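Local coordinates for protein octaprenyl-diphosphate synthase (Bacteroides thetaiotaomicron, PDB 3RMG) that probably acts as a magnesium-dependent prenyltransferase of the FPP/GGPP synthase family, joining isoprenoid diphosphate units into longer chains, at residues Ala176-Cys181 with Ile208-Lys213; Val165-Ile170 with Glu292-Lys297. All blocks are in the same frame, centred on the assembly; numbering follows the deposited sequence.

Contact 1: Ala176-Cys181 with Ile208-Lys213; sequences ALFAAC and ICFQIK
Phe178 and Phe210 meet ring against ring, bridging helices 174-188 and 193-217 whose closest CA atoms here, those of Phe178 and Ile208, stay 8.6 Å apart. The contact is wholly apolar. Phe178 brings its far end, CZ with CE1 beside it, over one face of Phe210; CZ sits 3.7 Å above that plane, over the ring centre, and CE1 reaches to 3.8 Å from Phe210 CD2. The planes are inclined by 40°, an oblique pairing. CG anti to the carbonyl carbon in Phe178 (chi1 -82°) and to the nitrogen in Phe210 (chi1 -169°) swings each ring out toward the other helix. The side chains cross at about a right angle. Both helices belong to the all-helical isoprenoid synthase fold, and helix 193-217 carries the start of the family's second aspartate-rich motif at its C-terminal end. With an alanine here in place of Phe210, the CZ end of Phe178 would probably lose the face it rests on, opening a gap between the helices. Hydrogen bonding lies alongside: the Gln211 amide uses OE1 for Thr174 OG1 and NE2 for OD1 of Asp215, which belongs to that motif. Met50 and Arg51 of helix 50-62 touch Phe210 and Phe178, respectively.

Contact 2: Val165-Ile170 with Glu292-Lys297; sequences VYFDVI and EQYKKK
A sparse aromatic contact between Phe167 and Tyr294 joins helix 163-172 to helix 283-302, toward the outer part of the all-helical prenyltransferase fold. The backbones stand well apart, 11.9 Å between the CA atoms of Phe167 and Tyr294, and the rings cover that distance by reaching toward each other. The nearest approach joins one ring carbon of each, Phe167 CE2 and Tyr294 CE2, 4.2 Å apart. Their planes are turned by 42° and the centroids lie 6.0 Å apart, an oblique and rather loose arrangement without a hydrogen bond. Both side chains carry CG anti to the carbonyl carbon (chi1 -78° in Phe167, -83° in Tyr294), which extends each ring off its helix toward the other helix. The hydroxyl oxygen of Tyr294 lies over one face of Phe167. The opposite face is covered from within its own helix by Tyr166, whose CD2 stands 4.0 Å above the ring centre, so Phe167, a buried residue, has a group over each face. Tyr294, partly exposed, has Lys297 CE over the rim of one face. Beyond the pair, Lys295 forms a salt bridge with Asp319 of helix 309-323, on another side of helix 283-302. Helix 240-249 packs on Phe167 through Leu240, and helix 193-217 touches both side chains, Phe167 through Ile212 and Tyr294 through Ile208 and Cys209.

In the fold
Helix 193-217 relates the two contacts: it supplies one side of contact 1 directly and packs against both side chains of contact 2, with Ile212 CD1 3.7 Å from Phe167 CE2. Contact 1 lies about 4 Å from the chain centre and contact 2 about 13 Å, measured between centres, yet each pairs one buried with one partly exposed aromatic residue. Along the sequence contact 1 is nested within the loop closed by contact 2, and helices 163-172 and 174-188 are consecutive. The chemistry is apolar in both, but the inner rings overlap closely, while the outer ones barely touch and Tyr294 has the aliphatic part of Lys297 beside it.

Contact 1: Ala176-Cys181 with Ile208-Lys213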
loop_
_atom_site.group_PDB
_atom_site.type_symbol
_atom_site.label_atom_id
_atom_site.label_comp_id
_atom_site.label_asym_id
_atom_site.label_seq_id
_atom_site.Cartn_x
_atom_site.Cartn_y
_atom_site.Cartn_z
ATOM N N ALA A 176 11.742 1.697 -14.302
ATOM C CA ALA A 176 10.960 0.494 -14.026
ATOM C C ALA A 176 9.487 0.798 -14.225
ATOM O O ALA A 176 8.747 -0.032 -14.745
ATOM C CB ALA A 176 11.220 -0.023 -12.629
ATOM N N LEU A 177 9.071 2.003 -13.839
ATOM C CA LEU A 177 7.685 2.424 -14.028
ATOM C C LEU A 177 7.350 2.603 -15.515
ATOM O O LEU A 177 6.334 2.090 -15.993
ATOM C CB LEU A 177 7.401 3.724 -13.269
ATOM C CG LEU A 177 5.965 4.260 -13.338
ATOM C CD1 LEU A 177 4.952 3.211 -12.889
ATOM C CD2 LEU A 177 5.826 5.532 -12.496
ATOM N N PHE A 178 8.186 3.342 -16.245
ATOM C CA PHE A 178 7.968 3.489 -17.678
ATOM C C PHE A 178 7.961 2.124 -18.405
ATOM O O PHE A 178 7.131 1.892 -19.271
ATOM C CB PHE A 178 8.990 4.434 -18.308
ATOM C CG PHE A 178 8.653 5.892 -18.147
ATOM C CD1 PHE A 178 8.978 6.572 -16.978
ATOM C CD2 PHE A 178 8.024 6.589 -19.173
ATOM C CE1 PHE A 178 8.677 7.923 -16.835
ATOM C CE2 PHE A 178 7.720 7.931 -19.043
ATOM C CZ PHE A 178 8.049 8.602 -17.869
ATOM N N ALA A 179 8.882 1.233 -18.058
ATOM C CA ALA A 179 8.905 -0.113 -18.654
ATOM C C ALA A 179 7.615 -0.849 -18.319
ATOM O O ALA A 179 7.020 -1.512 -19.172
ATOM C CB ALA A 179 10.107 -0.907 -18.146
ATOM N N ALA A 180 7.167 -0.717 -17.075
ATOM C CA ALA A 180 5.939 -1.364 -16.648
ATOM C C ALA A 180 4.768 -0.828 -17.460
ATOM O O ALA A 180 3.913 -1.588 -17.926
ATOM C CB ALA A 180 5.710 -1.157 -15.152
ATOM N N CYS A 181 4.730 0.486 -17.656
ATOM C CA CYS A 181 3.650 1.060 -18.448
ATOM C C CYS A 181 3.570 0.433 -19.839
ATOM O O CYS A 181 2.502 -0.011 -20.278
ATOM C CB CYS A 181 3.820 2.577 -18.548
ATOM S SG CYS A 181 3.416 3.414 -16.977
ATOM N N ILE A 208 14.627 5.865 -18.965
ATOM C CA ILE A 208 15.996 6.312 -18.699
ATOM C C ILE A 208 16.289 7.706 -19.278
ATOM O O ILE A 208 16.890 8.539 -18.597
ATOM C CB ILE A 208 17.050 5.299 -19.187
ATOM C CG1 ILE A 208 16.936 3.997 -18.392
ATOM C CG2 ILE A 208 18.454 5.868 -19.010
ATOM C CD1 ILE A 208 17.866 2.870 -18.913
ATOM N N CYS A 209 15.872 7.974 -20.519
ATOM C CA CYS A 209 16.020 9.331 -21.071
ATOM C C CYS A 209 15.296 10.339 -20.168
ATOM O O CYS A 209 15.819 11.400 -19.835
ATOM C CB CYS A 209 15.428 9.426 -22.473
ATOM S SG CYS A 209 16.275 8.473 -23.722
ATOM N N PHE A 210 14.074 9.995 -19.797
ATOM C CA PHE A 210 13.252 10.861 -18.984
ATOM C C PHE A 210 13.948 11.197 -17.665
ATOM O O PHE A 210 14.043 12.368 -17.286
ATOM C CB PHE A 210 11.913 10.178 -18.728
ATOM C CG PHE A 210 10.875 11.077 -18.130
ATOM C CD1 PHE A 210 10.034 11.826 -18.944
ATOM C CD2 PHE A 210 10.733 11.176 -16.749
ATOM C CE1 PHE A 210 9.071 12.659 -18.391
ATOM C CE2 PHE A 210 9.769 12.008 -16.186
ATOM C CZ PHE A 210 8.938 12.751 -17.011
ATOM N N GLN A 211 14.441 10.171 -16.972
ATOM C CA GLN A 211 15.063 10.362 -15.659
ATOM C C GLN A 211 16.339 11.198 -15.720
ATOM O O GLN A 211 16.552 12.065 -14.884
ATOM C CB GLN A 211 15.384 9.023 -15.004
ATOM C CG GLN A 211 15.840 9.188 -13.569
ATOM C CD GLN A 211 14.871 10.051 -12.785
ATOM O OE1 GLN A 211 13.701 9.694 -12.618
ATOM N NE2 GLN A 211 15.345 11.197 -12.313
ATOM N N ILE A 212 17.187 10.922 -16.705
ATOM C CA ILE A 212 18.410 11.676 -16.903
ATOM C C ILE A 212 18.090 13.131 -17.245
ATOM O O ILE A 212 18.733 14.052 -16.733
ATOM C CB ILE A 212 19.269 11.062 -18.011
ATOM C CG1 ILE A 212 19.877 9.735 -17.545
ATOM C CG2 ILE A 212 20.379 11.994 -18.397
ATOM C CD1 ILE A 212 20.590 8.963 -18.689
ATOM N N LYS A 213 17.092 13.339 -18.104
ATOM C CA LYS A 213 16.613 14.690 -18.392
ATOM C C LYS A 213 16.289 15.451 -17.111
ATOM O O LYS A 213 16.720 16.583 -16.931
ATOM C CB LYS A 213 15.373 14.652 -19.285
ATOM C CG LYS A 213 15.669 14.783 -20.764
ATOM C CD LYS A 213 15.792 16.245 -21.187
ATOM C CE LYS A 213 17.156 16.818 -20.835
ATOM N NZ LYS A 213 17.405 18.131 -21.503
#

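Contact 2: Val165-Ile170 with Glu292-Lys297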
loop_
_atom_site.group_PDB
_atom_site.type_symbol
_atom_site.label_atom_id
_atom_site.label_comp_id
_atom_site.label_asym_id
_atom_site.label_seq_id
_atom_site.Cartn_x
_atom_site.Cartn_y
_atom_site.Cartn_z
ATOM N N VAL A 165 26.092 2.297 -10.813
ATOM C CA VAL A 165 25.168 2.321 -9.688
ATOM C C VAL A 165 24.019 3.291 -9.958
ATOM O O VAL A 165 22.877 3.071 -9.541
ATOM C CB VAL A 165 25.872 2.684 -8.371
ATOM C CG1 VAL A 165 24.870 2.700 -7.227
ATOM C CG2 VAL A 165 27.006 1.694 -8.092
ATOM N N TYR A 166 24.333 4.368 -10.666
ATOM C CA TYR A 166 23.356 5.398 -10.968
ATOM C C TYR A 166 22.258 4.845 -11.879
ATOM O O TYR A 166 21.067 5.067 -11.647
ATOM C CB TYR A 166 24.078 6.551 -11.651
ATOM C CG TYR A 166 23.207 7.581 -12.324
ATOM C CD1 TYR A 166 22.378 8.416 -11.584
ATOM C CD2 TYR A 166 23.261 7.761 -13.698
ATOM C CE1 TYR A 166 21.603 9.385 -12.206
ATOM C CE2 TYR A 166 22.493 8.725 -14.329
ATOM C CZ TYR A 166 21.670 9.533 -13.578
ATOM O OH TYR A 166 20.912 10.497 -14.211
ATOM N N PHE A 167 22.681 4.116 -12.909
ATOM C CA PHE A 167 21.771 3.537 -13.884
ATOM C C PHE A 167 20.959 2.393 -13.316
ATOM O O PHE A 167 19.774 2.244 -13.618
ATOM C CB PHE A 167 22.546 3.070 -15.100
ATOM C CG PHE A 167 22.931 4.182 -16.001
ATOM C CD1 PHE A 167 24.257 4.478 -16.233
ATOM C CD2 PHE A 167 21.959 4.958 -16.598
ATOM C CE1 PHE A 167 24.603 5.510 -17.070
ATOM C CE2 PHE A 167 22.300 5.991 -17.431
ATOM C CZ PHE A 167 23.623 6.266 -17.670
ATOM N N ASP A 168 21.607 1.586 -12.491
ATOM C CA ASP A 168 20.922 0.515 -11.804
ATOM C C ASP A 168 19.749 1.052 -11.000
ATOM O O ASP A 168 18.674 0.471 -11.003
ATOM C CB ASP A 168 21.882 -0.236 -10.887
ATOM C CG ASP A 168 21.293 -1.526 -10.383
ATOM O OD1 ASP A 168 20.789 -2.308 -11.220
ATOM O OD2 ASP A 168 21.321 -1.758 -9.155
ATOM N N VAL A 169 19.961 2.162 -10.303
ATOM C CA VAL A 169 18.916 2.769 -9.485
ATOM C C VAL A 169 17.753 3.285 -10.335
ATOM O O VAL A 169 16.583 3.077 -10.003
ATOM C CB VAL A 169 19.469 3.958 -8.668
ATOM C CG1 VAL A 169 18.332 4.672 -7.926
ATOM C CG2 VAL A 169 20.571 3.493 -7.706
ATOM N N ILE A 170 18.083 3.987 -11.416
ATOM C CA ILE A 170 17.073 4.410 -12.377
ATOM C C ILE A 170 16.278 3.211 -12.948
ATOM O O ILE A 170 15.048 3.236 -13.003
ATOM C CB ILE A 170 17.719 5.192 -13.526
ATOM C CG1 ILE A 170 18.328 6.500 -13.006
ATOM C CG2 ILE A 170 16.698 5.465 -14.619
ATOM C CD1 ILE A 170 19.166 7.251 -14.069
ATOM N N GLU A 292 21.143 10.864 -25.746
ATOM C CA GLU A 292 21.137 10.663 -27.193
ATOM C C GLU A 292 21.382 9.191 -27.533
ATOM O O GLU A 292 20.772 8.643 -28.442
ATOM C CB GLU A 292 22.242 11.522 -27.823
ATOM C CG GLU A 292 21.852 12.248 -29.089
ATOM C CD GLU A 292 20.582 13.042 -28.920
ATOM O OE1 GLU A 292 20.334 13.524 -27.793
ATOM O OE2 GLU A 292 19.831 13.179 -29.909
ATOM N N GLN A 293 22.289 8.554 -26.803
ATOM C CA GLN A 293 22.557 7.142 -27.014
ATOM C C GLN A 293 21.309 6.297 -26.748
ATOM O O GLN A 293 20.974 5.417 -27.544
ATOM C CB GLN A 293 23.708 6.668 -26.124
ATOM C CG GLN A 293 25.095 7.068 -26.610
ATOM C CD GLN A 293 26.138 7.037 -25.488
ATOM O OE1 GLN A 293 27.221 7.604 -25.620
ATOM N NE2 GLN A 293 25.803 6.384 -24.380
ATOM N N TYR A 294 20.630 6.554 -25.631
ATOM C CA TYR A 294 19.445 5.772 -25.289
ATOM C C TYR A 294 18.275 6.065 -26.219
ATOM O O TYR A 294 17.474 5.180 -26.524
ATOM C CB TYR A 294 19.043 5.959 -23.824
ATOM C CG TYR A 294 19.841 5.076 -22.903
ATOM C CD1 TYR A 294 19.505 3.736 -22.733
ATOM C CD2 TYR A 294 20.940 5.577 -22.206
ATOM C CE1 TYR A 294 20.248 2.921 -21.894
ATOM C CE2 TYR A 294 21.696 4.766 -21.365
ATOM C CZ TYR A 294 21.350 3.448 -21.220
ATOM O OH TYR A 294 22.088 2.654 -20.389
ATOM N N LYS A 295 18.186 7.306 -26.669
ATOM C CA LYS A 295 17.173 7.703 -27.631
ATOM C C LYS A 295 17.390 6.952 -28.930
ATOM O O LYS A 295 16.437 6.497 -29.564
ATOM C CB LYS A 295 17.254 9.198 -27.895
ATOM C CG LYS A 295 16.115 9.757 -28.693
ATOM C CD LYS A 295 16.315 11.248 -28.880
ATOM C CE LYS A 295 15.291 11.835 -29.822
ATOM N NZ LYS A 295 15.752 13.141 -30.370
ATOM N N LYS A 296 18.648 6.816 -29.332
ATOM C CA LYS A 296 18.935 6.095 -30.565
ATOM C C LYS A 296 18.634 4.612 -30.373
ATOM O O LYS A 296 18.120 3.955 -31.274
ATOM C CB LYS A 296 20.390 6.299 -30.999
ATOM C CG LYS A 296 20.797 5.455 -32.197
ATOM C CD LYS A 296 22.312 5.379 -32.316
ATOM C CE LYS A 296 22.775 4.170 -33.129
ATOM N NZ LYS A 296 22.378 4.262 -34.562
ATOM N N LYS A 297 18.948 4.077 -29.199
ATOM C CA LYS A 297 18.607 2.691 -28.915
ATOM C C LYS A 297 17.102 2.488 -29.073
ATOM O O LYS A 297 16.647 1.473 -29.617
ATOM C CB LYS A 297 19.059 2.302 -27.512
ATOM C CG LYS A 297 20.570 2.047 -27.375
ATOM C CD LYS A 297 20.871 1.573 -25.958
ATOM C CE LYS A 297 22.252 2.013 -25.482
ATOM N NZ LYS A 297 23.326 1.162 -26.050
#